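Local coordinates for glycoside Hydrolase (Bacteroides plebeius, PDB 5T3B), which belongs to glycoside hydrolase family 50 and probably cleaves glycosidic bonds in polysaccharides that reach this gut bacterium, at residues G92-A97 with E117-Y122; R100-K105 with W112-E117; V212-G217 with D266-I271. All coordinates share one frame; numbering follows the deposited sequence. Where two conformers were deposited one is given.

Contact 1 of 3, residues G92-A97 with E117-Y122; sequences GQKFKA and EGYPYY. With EDO (1,2-ethanediol), chain F; EDO (1,2-ethanediol), chain I; EDO (1,2-ethanediol), chain O.
Lys94 and Gly118 carry this contact, where a loop runs along the turn leading into strand 120-126. Each gives up about 66 Å² of its surface. The backbone link is Phe95 N to Gly118 O, a hydrogen bond of 2.8 Å. The donor comes in tilted 29° from the carbonyl plane. The same Gly118 O lies at the edge of the Phe95 ring, in its plane. Gly118 also presents its CA to Phe95 O at 3.4 Å, a CA-H...O contact. This close approach depends on Gly118 having no side chain on the side that faces Phe95 O. Separately, at its backbone turn (phi 93°) a side chain would crowd the preceding carbonyl.

Lys94 sets its CG between the backbone N and the carbonyl carbon (chi1 75°). The chain then bends at chi3 and chi4 and passes over one face of the Tyr119 ring. Lys94 CE sits 4.0 Å from the Tyr119 ring centroid, a CH-pi contact displaced toward the rim. The ammonium is farther off, so any cation-pi attraction is weak. Lys94 NZ donates a hydrogen bond to Phe95 O at 2.8 Å. It has a second acceptor in O2 of an ethanediol, probably from the crystallisation liquor. The methylenes thus lie on Tyr119 while the ammonium is bonded elsewhere.

Pro120 is the third large contributor. Pro120 CD meets Gln93 O at 3.2 Å, and its CB reaches the edge of Phe95. Ala97 CB lies 3.4 Å from Glu117 C.

Much of this contact lies at the protein surface. Phe95 also packs on Val114, Arg102 and Glu104 of the hairpin 102-114. Pro120 leans on Trp112, and farther along the strand Tyr122 packs on Val472 and Ile476 of helix 472-480.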
loop_
_atom_site.group_PDB
_atom_site.type_symbol
_atom_site.label_atom_id
_atom_site.label_comp_id
_atom_site.label_asym_id
_atom_site.label_seq_id
_atom_site.Cartn_x
_atom_site.Cartn_y
_atom_site.Cartn_z
ATOM N N GLY A 92 -23.645 11.281 1.184
ATOM C CA GLY A 92 -23.230 12.067 2.351
ATOM C C GLY A 92 -22.510 13.343 1.931
ATOM O O GLY A 92 -22.980 14.129 1.098
ATOM N N GLN A 93 -21.355 13.563 2.516
ATOM C CA GLN A 93 -20.504 14.718 2.210
ATOM C C GLN A 93 -19.787 14.495 0.935
ATOM O O GLN A 93 -19.344 13.384 0.620
ATOM C CB GLN A 93 -19.509 14.919 3.359
ATOM C CG GLN A 93 -18.634 16.179 3.275
ATOM C CD GLN A 93 -17.698 16.323 4.443
ATOM O OE1 GLN A 93 -17.493 15.412 5.177
ATOM N NE2 GLN A 93 -17.150 17.518 4.627
ATOM N N LYS A 94 -19.617 15.574 0.195
ATOM C CA LYS A 94 -18.705 15.612 -0.932
ATOM C C LYS A 94 -17.900 16.899 -0.856
ATOM O O LYS A 94 -18.177 17.818 -0.063
ATOM C CB LYS A 94 -19.408 15.457 -2.242
ATOM C CG LYS A 94 -20.181 16.646 -2.745
ATOM C CD LYS A 94 -20.780 16.480 -4.176
ATOM C CE LYS A 94 -19.692 16.552 -5.211
ATOM N NZ LYS A 94 -18.988 17.912 -5.434
ATOM N N PHE A 95 -16.878 16.968 -1.673
ATOM C CA PHE A 95 -15.919 18.040 -1.709
ATOM C C PHE A 95 -15.879 18.647 -3.093
ATOM O O PHE A 95 -16.567 18.198 -4.041
ATOM C CB PHE A 95 -14.535 17.499 -1.314
ATOM C CG PHE A 95 -14.514 16.889 0.026
ATOM C CD1 PHE A 95 -14.236 17.680 1.139
ATOM C CD2 PHE A 95 -14.887 15.581 0.205
ATOM C CE1 PHE A 95 -14.261 17.155 2.400
ATOM C CE2 PHE A 95 -14.913 15.027 1.481
ATOM C CZ PHE A 95 -14.606 15.797 2.587
ATOM N N LYS A 96 -15.029 19.649 -3.279
ATOM C CA LYS A 96 -14.855 20.224 -4.609
ATOM C C LYS A 96 -14.353 19.206 -5.622
ATOM O O LYS A 96 -13.441 18.474 -5.364
ATOM C CB LYS A 96 -13.880 21.386 -4.567
ATOM C CG LYS A 96 -13.742 22.125 -5.891
ATOM C CD LYS A 96 -12.731 23.246 -5.817
ATOM C CE LYS A 96 -12.493 23.823 -7.222
ATOM N NZ LYS A 96 -11.256 24.687 -7.348
ATOM N N ALA A 97 -14.953 19.232 -6.794
ATOM C CA ALA A 97 -14.519 18.394 -7.931
ATOM C C ALA A 97 -13.508 19.112 -8.730
ATOM O O ALA A 97 -13.715 20.278 -9.093
ATOM C CB ALA A 97 -15.711 18.083 -8.830
ATOM N N GLU A 117 -15.222 13.670 -9.268
ATOM C CA GLU A 117 -16.483 14.409 -9.040
ATOM C C GLU A 117 -16.598 14.977 -7.630
ATOM O O GLU A 117 -17.593 15.571 -7.305
ATOM C CB GLU A 117 -17.650 13.494 -9.355
ATOM C CG GLU A 117 -17.691 13.094 -10.799
ATOM C CD GLU A 117 -18.815 12.119 -11.138
ATOM O OE1 GLU A 117 -19.985 12.355 -10.678
ATOM O OE2 GLU A 117 -18.563 11.182 -11.938
ATOM N N GLY A 118 -15.555 14.813 -6.822
ATOM C CA GLY A 118 -15.561 15.353 -5.505
ATOM C C GLY A 118 -16.041 14.443 -4.379
ATOM O O GLY A 118 -16.046 14.838 -3.206
ATOM N N TYR A 119 -16.395 13.185 -4.705
ATOM C CA TYR A 119 -16.894 12.305 -3.693
ATOM C C TYR A 119 -15.751 11.558 -2.991
ATOM O O TYR A 119 -14.734 11.255 -3.628
ATOM C CB TYR A 119 -17.895 11.322 -4.272
ATOM C CG TYR A 119 -19.140 11.969 -4.761
ATOM C CD1 TYR A 119 -20.257 12.088 -3.936
ATOM C CD2 TYR A 119 -19.207 12.477 -6.045
ATOM C CE1 TYR A 119 -21.395 12.735 -4.393
ATOM C CE2 TYR A 119 -20.324 13.131 -6.482
ATOM C CZ TYR A 119 -21.398 13.256 -5.676
ATOM O OH TYR A 119 -22.535 13.886 -6.154
ATOM N N PRO A 120 -15.934 11.306 -1.704
ATOM C CA PRO A 120 -14.858 10.645 -0.939
ATOM C C PRO A 120 -14.751 9.147 -1.342
ATOM O O PRO A 120 -15.733 8.410 -1.211
ATOM C CB PRO A 120 -15.305 10.785 0.525
ATOM C CG PRO A 120 -16.784 10.899 0.433
ATOM C CD PRO A 120 -17.078 11.626 -0.836
ATOM N N TYR A 121 -13.557 8.754 -1.759
ATOM C CA TYR A 121 -13.271 7.396 -2.141
ATOM C C TYR A 121 -12.361 6.793 -1.102
ATOM O O TYR A 121 -11.165 7.129 -1.072
ATOM C CB TYR A 121 -12.598 7.309 -3.524
ATOM C CG TYR A 121 -12.130 5.925 -3.880
ATOM C CD1 TYR A 121 -12.999 4.831 -3.751
ATOM C CD2 TYR A 121 -10.812 5.688 -4.242
ATOM C CE1 TYR A 121 -12.577 3.549 -3.959
ATOM C CE2 TYR A 121 -10.375 4.377 -4.473
ATOM C CZ TYR A 121 -11.257 3.325 -4.335
ATOM O OH TYR A 121 -10.835 2.014 -4.490
ATOM N N TYR A 122 -12.860 5.895 -0.282
ATOM C CA TYR A 122 -12.050 5.167 0.661
ATOM C C TYR A 122 -11.369 4.063 -0.111
ATOM O O TYR A 122 -12.035 3.206 -0.708
ATOM C CB TYR A 122 -12.868 4.645 1.844
ATOM C CG TYR A 122 -11.960 4.196 2.954
ATOM C CD1 TYR A 122 -11.388 5.099 3.819
ATOM C CD2 TYR A 122 -11.544 2.867 3.064
ATOM C CE1 TYR A 122 -10.495 4.706 4.787
ATOM C CE2 TYR A 122 -10.614 2.488 4.023
ATOM C CZ TYR A 122 -10.102 3.413 4.913
ATOM O OH TYR A 122 -9.203 3.027 5.859
HETATM C C1 EDO F . -18.228 9.900 3.662
HETATM O O1 EDO F . -18.778 9.046 4.680
HETATM C C2 EDO F . -18.682 11.301 3.748
HETATM O O2 EDO F . -20.076 11.397 4.093
HETATM C C1 EDO I . -24.184 14.116 -1.788
HETATM O O1 EDO I . -25.031 13.947 -0.621
HETATM C C2 EDO I . -23.886 15.614 -1.967
HETATM O O2 EDO I . -25.128 16.374 -2.029
HETATM C C1 EDO O . -19.804 22.144 -5.183
HETATM O O1 EDO O . -18.500 21.633 -5.000
HETATM C C2 EDO O . -20.667 20.989 -4.788
HETATM O O2 EDO O . -20.799 20.035 -5.843
#

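Contact 2 of 3, residues R100-K105 with W112-E117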
loop_
_atom_site.group_PDB
_atom_site.type_symbol
_atom_site.label_atom_id
_atom_site.label_comp_id
_atom_site.label_asym_id
_atom_site.label_seq_id
_atom_site.Cartn_x
_atom_site.Cartn_y
_atom_site.Cartn_z
ATOM N N ARG A 100 -10.158 15.127 -11.273
ATOM C CA ARG A 100 -9.055 14.215 -11.044
ATOM C C ARG A 100 -9.101 13.755 -9.593
ATOM O O ARG A 100 -9.528 14.499 -8.697
ATOM C CB ARG A 100 -7.718 14.948 -11.281
ATOM C CG ARG A 100 -7.540 15.411 -12.700
ATOM C CD ARG A 100 -7.409 14.326 -13.739
ATOM N NE ARG A 100 -6.263 13.459 -13.512
ATOM C CZ ARG A 100 -5.018 13.788 -13.821
ATOM N NH1 ARG A 100 -4.751 14.896 -14.495
ATOM N NH2 ARG A 100 -4.043 13.011 -13.455
ATOM N N PHE A 101 -8.597 12.552 -9.355
ATOM C CA PHE A 101 -8.347 12.107 -7.986
ATOM C C PHE A 101 -7.444 13.112 -7.287
ATOM O O PHE A 101 -6.438 13.534 -7.839
ATOM C CB PHE A 101 -7.750 10.683 -7.963
ATOM C CG PHE A 101 -8.772 9.601 -8.151
ATOM C CD1 PHE A 101 -9.610 9.240 -7.113
ATOM C CD2 PHE A 101 -8.911 8.982 -9.358
ATOM C CE1 PHE A 101 -10.579 8.240 -7.272
ATOM C CE2 PHE A 101 -9.870 7.980 -9.524
ATOM C CZ PHE A 101 -10.702 7.617 -8.488
ATOM N N ARG A 102 -7.756 13.368 -6.043
ATOM C CA ARG A 102 -6.946 14.313 -5.244
ATOM C C ARG A 102 -7.110 13.981 -3.761
ATOM O O ARG A 102 -7.863 13.079 -3.426
ATOM C CB ARG A 102 -7.364 15.757 -5.557
ATOM C CG ARG A 102 -8.735 16.098 -5.073
ATOM C CD ARG A 102 -9.195 17.471 -5.576
ATOM N NE ARG A 102 -10.406 17.912 -4.980
ATOM C CZ ARG A 102 -10.506 18.376 -3.761
ATOM N NH1 ARG A 102 -9.417 18.565 -2.994
ATOM N NH2 ARG A 102 -11.688 18.644 -3.267
ATOM N N VAL A 103 -6.404 14.705 -2.888
ATOM C CA VAL A 103 -6.417 14.459 -1.477
ATOM C C VAL A 103 -7.078 15.616 -0.765
ATOM O O VAL A 103 -6.702 16.774 -1.000
ATOM C CB VAL A 103 -5.009 14.198 -0.936
ATOM C CG1 VAL A 103 -5.023 13.891 0.525
ATOM C CG2 VAL A 103 -4.325 13.105 -1.730
ATOM N N GLU A 104 -7.982 15.311 0.171
ATOM C CA GLU A 104 -8.651 16.286 1.019
ATOM C C GLU A 104 -8.521 15.937 2.534
ATOM O O GLU A 104 -8.129 14.880 2.908
ATOM C CB GLU A 104 -10.121 16.228 0.698
ATOM C CG GLU A 104 -10.492 17.278 -0.315
ATOM C CD GLU A 104 -10.577 18.654 0.287
ATOM O OE1 GLU A 104 -10.837 19.540 -0.476
ATOM O OE2 GLU A 104 -10.353 18.845 1.495
ATOM N N LYS A 105 -8.980 16.839 3.421
ATOM C CA LYS A 105 -9.070 16.571 4.877
ATOM C C LYS A 105 -10.348 17.224 5.384
ATOM O O LYS A 105 -10.635 18.381 5.037
ATOM C CB LYS A 105 -7.785 17.052 5.640
ATOM C CG LYS A 105 -7.882 16.820 7.144
ATOM C CD LYS A 105 -6.609 16.699 8.014
ATOM C CE LYS A 105 -5.587 17.775 8.098
ATOM N NZ LYS A 105 -4.381 17.162 8.720
ATOM N N TRP A 112 -9.123 12.136 3.172
ATOM C CA TRP A 112 -9.793 11.356 2.154
ATOM C C TRP A 112 -9.138 11.512 0.834
ATOM O O TRP A 112 -8.744 12.625 0.443
ATOM C CB TRP A 112 -11.226 11.860 1.961
ATOM C CG TRP A 112 -12.166 11.665 3.083
ATOM C CD1 TRP A 112 -12.479 12.628 3.990
ATOM C CD2 TRP A 112 -12.866 10.483 3.495
ATOM N NE1 TRP A 112 -13.310 12.134 4.893
ATOM C CE2 TRP A 112 -13.606 10.834 4.611
ATOM C CE3 TRP A 112 -12.969 9.203 3.006
ATOM C CZ2 TRP A 112 -14.448 9.946 5.268
ATOM C CZ3 TRP A 112 -13.835 8.320 3.663
ATOM C CH2 TRP A 112 -14.534 8.712 4.783
ATOM N N ILE A 113 -9.029 10.418 0.085
ATOM C CA ILE A 113 -8.955 10.568 -1.366
ATOM C C ILE A 113 -10.344 11.002 -1.863
ATOM O O ILE A 113 -11.342 10.463 -1.422
ATOM C CB ILE A 113 -8.537 9.253 -2.036
ATOM C CG1 ILE A 113 -7.149 8.883 -1.590
ATOM C CG2 ILE A 113 -8.716 9.311 -3.564
ATOM C CD1 ILE A 113 -6.135 9.765 -2.034
ATOM N N VAL A 114 -10.338 11.975 -2.793
ATOM C CA VAL A 114 -11.583 12.486 -3.402
ATOM C C VAL A 114 -11.485 12.139 -4.881
ATOM O O VAL A 114 -10.436 12.318 -5.519
ATOM C CB VAL A 114 -11.673 14.021 -3.145
ATOM C CG1 VAL A 114 -12.652 14.749 -4.018
ATOM C CG2 VAL A 114 -11.936 14.160 -1.611
ATOM N N ASP A 115 -12.610 11.649 -5.418
ATOM C CA ASP A 115 -12.692 11.253 -6.798
ATOM C C ASP A 115 -12.861 12.428 -7.747
ATOM O O ASP A 115 -12.981 13.578 -7.290
ATOM C CB ASP A 115 -13.741 10.134 -6.958
ATOM C CG ASP A 115 -15.169 10.605 -6.957
ATOM O OD1 ASP A 115 -15.489 11.779 -7.166
ATOM O OD2 ASP A 115 -16.035 9.683 -6.751
ATOM N N PRO A 116 -12.816 12.186 -9.040
ATOM C CA PRO A 116 -12.917 13.319 -9.987
ATOM C C PRO A 116 -14.155 14.225 -9.823
ATOM O O PRO A 116 -14.088 15.365 -10.242
ATOM C CB PRO A 116 -12.951 12.625 -11.321
ATOM C CG PRO A 116 -12.017 11.417 -11.124
ATOM C CD PRO A 116 -12.418 10.953 -9.742
ATOM N N GLU A 117 -15.222 13.670 -9.268
ATOM C CA GLU A 117 -16.483 14.409 -9.040
ATOM C C GLU A 117 -16.598 14.977 -7.630
ATOM O O GLU A 117 -17.593 15.571 -7.305
ATOM C CB GLU A 117 -17.650 13.494 -9.355
ATOM C CG GLU A 117 -17.691 13.094 -10.799
ATOM C CD GLU A 117 -18.815 12.119 -11.138
ATOM O OE1 GLU A 117 -19.985 12.355 -10.678
ATOM O OE2 GLU A 117 -18.563 11.182 -11.938
HETATM O O HOH W 1 -11.653 16.080 -7.638
#
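Arg102 and Val114 face each other as an antiparallel hydrogen-bonded pair in a beta hairpin of strands 102-105 and 111-114. This pair and Glu104 with Trp112 each exchange two backbone bonds. Arg102 CG lies between the backbone N and the carbonyl carbon (chi1 68°), and the chain runs extended to NE, which lays it alongside Val114, pointing the same way. Arg102 NE passes 4.0 Å from Val114 CG1, and the valine CB lies over one face of the guanidinium. Val114 CG2 turns to Glu104, two residues along the partner strand, touching Glu104 CB at 3.6 Å.

The guanidinium meets Glu104 end-on. Arg102 NH1 and NH2 both bond to Glu104 OE1, each at 3.1 Å, and OE1 lies in the guanidinium plane. This salt bridge should fix the rotation of the guanidinium beside Val114. NH2 has a further acceptor in Lys96 O.

On the opposite face of the sheet, Val103 and Ile113 form the non-hydrogen-bonded pair, meeting through CG2 and CD1. Phe101, just before the strand, crosses Ile113 at about a right angle. Pro116 CD stands 3.8 Å over the Phe101 ring centroid, a CH-pi contact.

Asp115 OD1 accepts from Glu117 N in an Asx turn and from Tyr119 N. Ser88 and Asn84 hold OD2. One water donates to both Arg100 O and Asp115 O, at 2.9 Å each.

Contact 3 of 3, residues V212-G217 with D266-I271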
loop_
_atom_site.group_PDB
_atom_site.type_symbol
_atom_site.label_atom_id
_atom_site.label_comp_id
_atom_site.label_asym_id
_atom_site.label_seq_id
_atom_site.Cartn_x
_atom_site.Cartn_y
_atom_site.Cartn_z
ATOM N N VAL A 212 22.714 -3.868 -5.048
ATOM C CA VAL A 212 21.348 -3.420 -5.242
ATOM C C VAL A 212 20.696 -2.866 -3.984
ATOM O O VAL A 212 19.870 -1.958 -4.043
ATOM C CB VAL A 212 20.491 -4.575 -5.830
ATOM C CG1 VAL A 212 20.363 -5.719 -4.819
ATOM C CG2 VAL A 212 19.135 -4.081 -6.281
ATOM N N ASN A 213 21.085 -3.374 -2.825
ATOM C CA ASN A 213 20.505 -2.903 -1.557
ATOM C C ASN A 213 20.918 -1.501 -1.207
ATOM O O ASN A 213 20.346 -0.924 -0.296
ATOM C CB ASN A 213 20.769 -3.896 -0.444
ATOM C CG ASN A 213 20.236 -5.298 -0.830
ATOM O OD1 ASN A 213 19.117 -5.441 -1.239
ATOM N ND2 ASN A 213 21.073 -6.269 -0.800
ATOM N N LEU A 214 21.930 -0.978 -1.893
ATOM C CA LEU A 214 22.374 0.400 -1.740
ATOM C C LEU A 214 21.842 1.336 -2.835
ATOM O O LEU A 214 22.308 2.454 -2.966
ATOM C CB LEU A 214 23.902 0.465 -1.668
ATOM C CG LEU A 214 24.540 -0.354 -0.559
ATOM C CD1 LEU A 214 26.058 -0.159 -0.526
ATOM C CD2 LEU A 214 23.893 -0.215 0.820
ATOM N N LYS A 215 20.841 0.887 -3.582
ATOM C CA LYS A 215 20.376 1.667 -4.707
ATOM C C LYS A 215 19.824 3.047 -4.366
ATOM O O LYS A 215 19.894 3.934 -5.195
ATOM C CB LYS A 215 19.421 0.893 -5.578
ATOM C CG LYS A 215 18.091 0.594 -4.941
ATOM C CD LYS A 215 17.209 -0.087 -5.967
ATOM C CE LYS A 215 15.871 -0.339 -5.512
ATOM N NZ LYS A 215 15.377 -1.259 -6.637
ATOM N N ILE A 216 19.346 3.239 -3.137
ATOM C CA ILE A 216 18.917 4.550 -2.788
ATOM C C ILE A 216 20.061 5.585 -2.885
ATOM O O ILE A 216 19.802 6.775 -3.079
ATOM C CB ILE A 216 18.314 4.588 -1.363
ATOM C CG1 ILE A 216 17.597 5.932 -1.068
ATOM C CG2 ILE A 216 19.311 4.255 -0.317
ATOM C CD1 ILE A 216 16.444 6.264 -1.986
ATOM N N GLY A 217 21.311 5.150 -2.797
ATOM C CA GLY A 217 22.415 6.057 -2.956
ATOM C C GLY A 217 22.541 6.702 -4.321
ATOM O O GLY A 217 23.263 7.701 -4.495
ATOM N N ASP A 266 26.202 3.030 7.716
ATOM C CA ASP A 266 27.376 2.156 7.851
ATOM C C ASP A 266 27.807 1.547 6.520
ATOM O O ASP A 266 28.991 1.581 6.134
ATOM C CB ASP A 266 27.100 0.987 8.783
ATOM C CG ASP A 266 26.949 1.385 10.226
ATOM O OD1 ASP A 266 27.050 2.558 10.580
ATOM O OD2 ASP A 266 26.719 0.455 11.027
ATOM N N ARG A 267 26.823 1.034 5.773
ATOM C CA ARG A 267 27.124 0.410 4.487
ATOM C C ARG A 267 27.665 1.443 3.466
ATOM O O ARG A 267 28.596 1.120 2.725
ATOM C CB ARG A 267 25.925 -0.375 3.890
ATOM C CG ARG A 267 25.741 -1.803 4.448
ATOM C CD ARG A 267 24.418 -2.473 4.030
ATOM N NE ARG A 267 23.217 -1.684 4.456
ATOM C CZ ARG A 267 22.019 -1.723 3.879
ATOM N NH1 ARG A 267 21.775 -2.460 2.849
ATOM N NH2 ARG A 267 21.050 -1.043 4.405
ATOM N N PHE A 268 27.147 2.679 3.456
ATOM C CA PHE A 268 27.650 3.655 2.521
ATOM C C PHE A 268 29.112 3.978 2.863
ATOM O O PHE A 268 29.921 4.109 1.973
ATOM C CB PHE A 268 26.836 4.936 2.519
ATOM C CG PHE A 268 25.574 4.896 1.707
ATOM C CD1 PHE A 268 24.892 3.737 1.391
ATOM C CD2 PHE A 268 25.067 6.063 1.218
ATOM C CE1 PHE A 268 23.760 3.746 0.619
ATOM C CE2 PHE A 268 23.876 6.073 0.529
ATOM C CZ PHE A 268 23.199 4.912 0.240
ATOM N N LEU A 269 29.397 4.080 4.155
ATOM C CA LEU A 269 30.770 4.447 4.559
ATOM C C LEU A 269 31.768 3.373 4.229
ATOM O O LEU A 269 32.980 3.660 4.158
ATOM C CB LEU A 269 30.811 4.801 6.040
ATOM C CG LEU A 269 30.126 6.138 6.456
ATOM C CD1 LEU A 269 30.006 6.234 7.963
ATOM C CD2 LEU A 269 30.832 7.319 5.859
ATOM N N LYS A 270 31.277 2.125 4.151
ATOM C CA LYS A 270 32.142 0.977 3.807
ATOM C C LYS A 270 32.246 0.654 2.297
ATOM O O LYS A 270 32.948 -0.250 1.898
ATOM C CB LYS A 270 31.718 -0.249 4.634
ATOM C CG LYS A 270 31.864 -0.128 6.135
ATOM C CD LYS A 270 33.305 0.094 6.580
ATOM C CE LYS A 270 33.632 -0.574 7.908
ATOM N NZ LYS A 270 35.111 -0.621 8.035
ATOM N N ILE A 271 31.602 1.458 1.454
ATOM C CA ILE A 271 31.730 1.306 -0.002
ATOM C C ILE A 271 33.208 1.460 -0.356
ATOM O O ILE A 271 33.842 2.407 0.097
ATOM C CB ILE A 271 30.882 2.336 -0.763
ATOM C CG1 ILE A 271 29.376 2.036 -0.595
ATOM C CG2 ILE A 271 31.240 2.298 -2.223
ATOM C CD1 ILE A 271 28.540 3.176 -1.119
#
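Arg267 meets Leu214 first along the helix-end segment 266-271. Leu214 CD2 lies 3.7 Å from Arg267 CB and also rests over one face of the guanidinium. Asn213 CB comes to the edge of that group, 3.7 Å from Arg267 NH1. The chain bends at chi3 (-58°), which turns the guanidinium back across the leucine. Arg267 was modelled in two conformers, and this account holds for one of them. NH1 in this conformer makes a salt bridge to Asp256, so the charge is met outside the two segments while the leucine packs on the flat group.

Phe268 is the larger apolar surface of the segment. Its CG stands anti to the carbonyl carbon (chi1 -81°), which sends the ring out to the 3-10 turn. Phe268 CE1 meets Leu214 CD2 at 4.0 Å, with that methyl at the ring edge and in its plane. Phe268 CZ reaches Gly217 CA at 3.5 Å. The glycine brings bare backbone to the ring here. Ile216 CG2 also lies 4.0 Å from Phe268 CZ, and its side chain crosses the ring at about a right angle.

Ile271 is the last residue of the segment. Ile271 CG1 and Leu214 CD1 reach toward each other tip to tip at 4.0 Å. Leu214 thus touches Arg267, Phe268 and Ile271.

The contact joins the end of helix 264-269 to the 3-10 turn that precedes helix 224-232. Phe268 and Ile271 also pack on helix 277-288. Phe268 meets Phe306 of helix 300-324, and Ile216 lies on Cys310 and Tyr314 of that helix.

Contacts 1 and 2 are neighbours, with centres 6 Å apart. They share Glu117, and strands 111-114 and 120-126 pair through a probable Tyr121 N to Ile113 O bond. Contact 2 lies within the chain excursion that contact 1 closes. Contact 1 is largely at the surface and relies on one backbone bond and a draped lysine. Contact 2 is buried and has regular strand pairing. Contact 3 is also buried, but it lies far off, about 43 Å from contact 1 and 37 Å from contact 2 between centres. It joins helical elements by apolar side chains and an arginine face, without strand pairing.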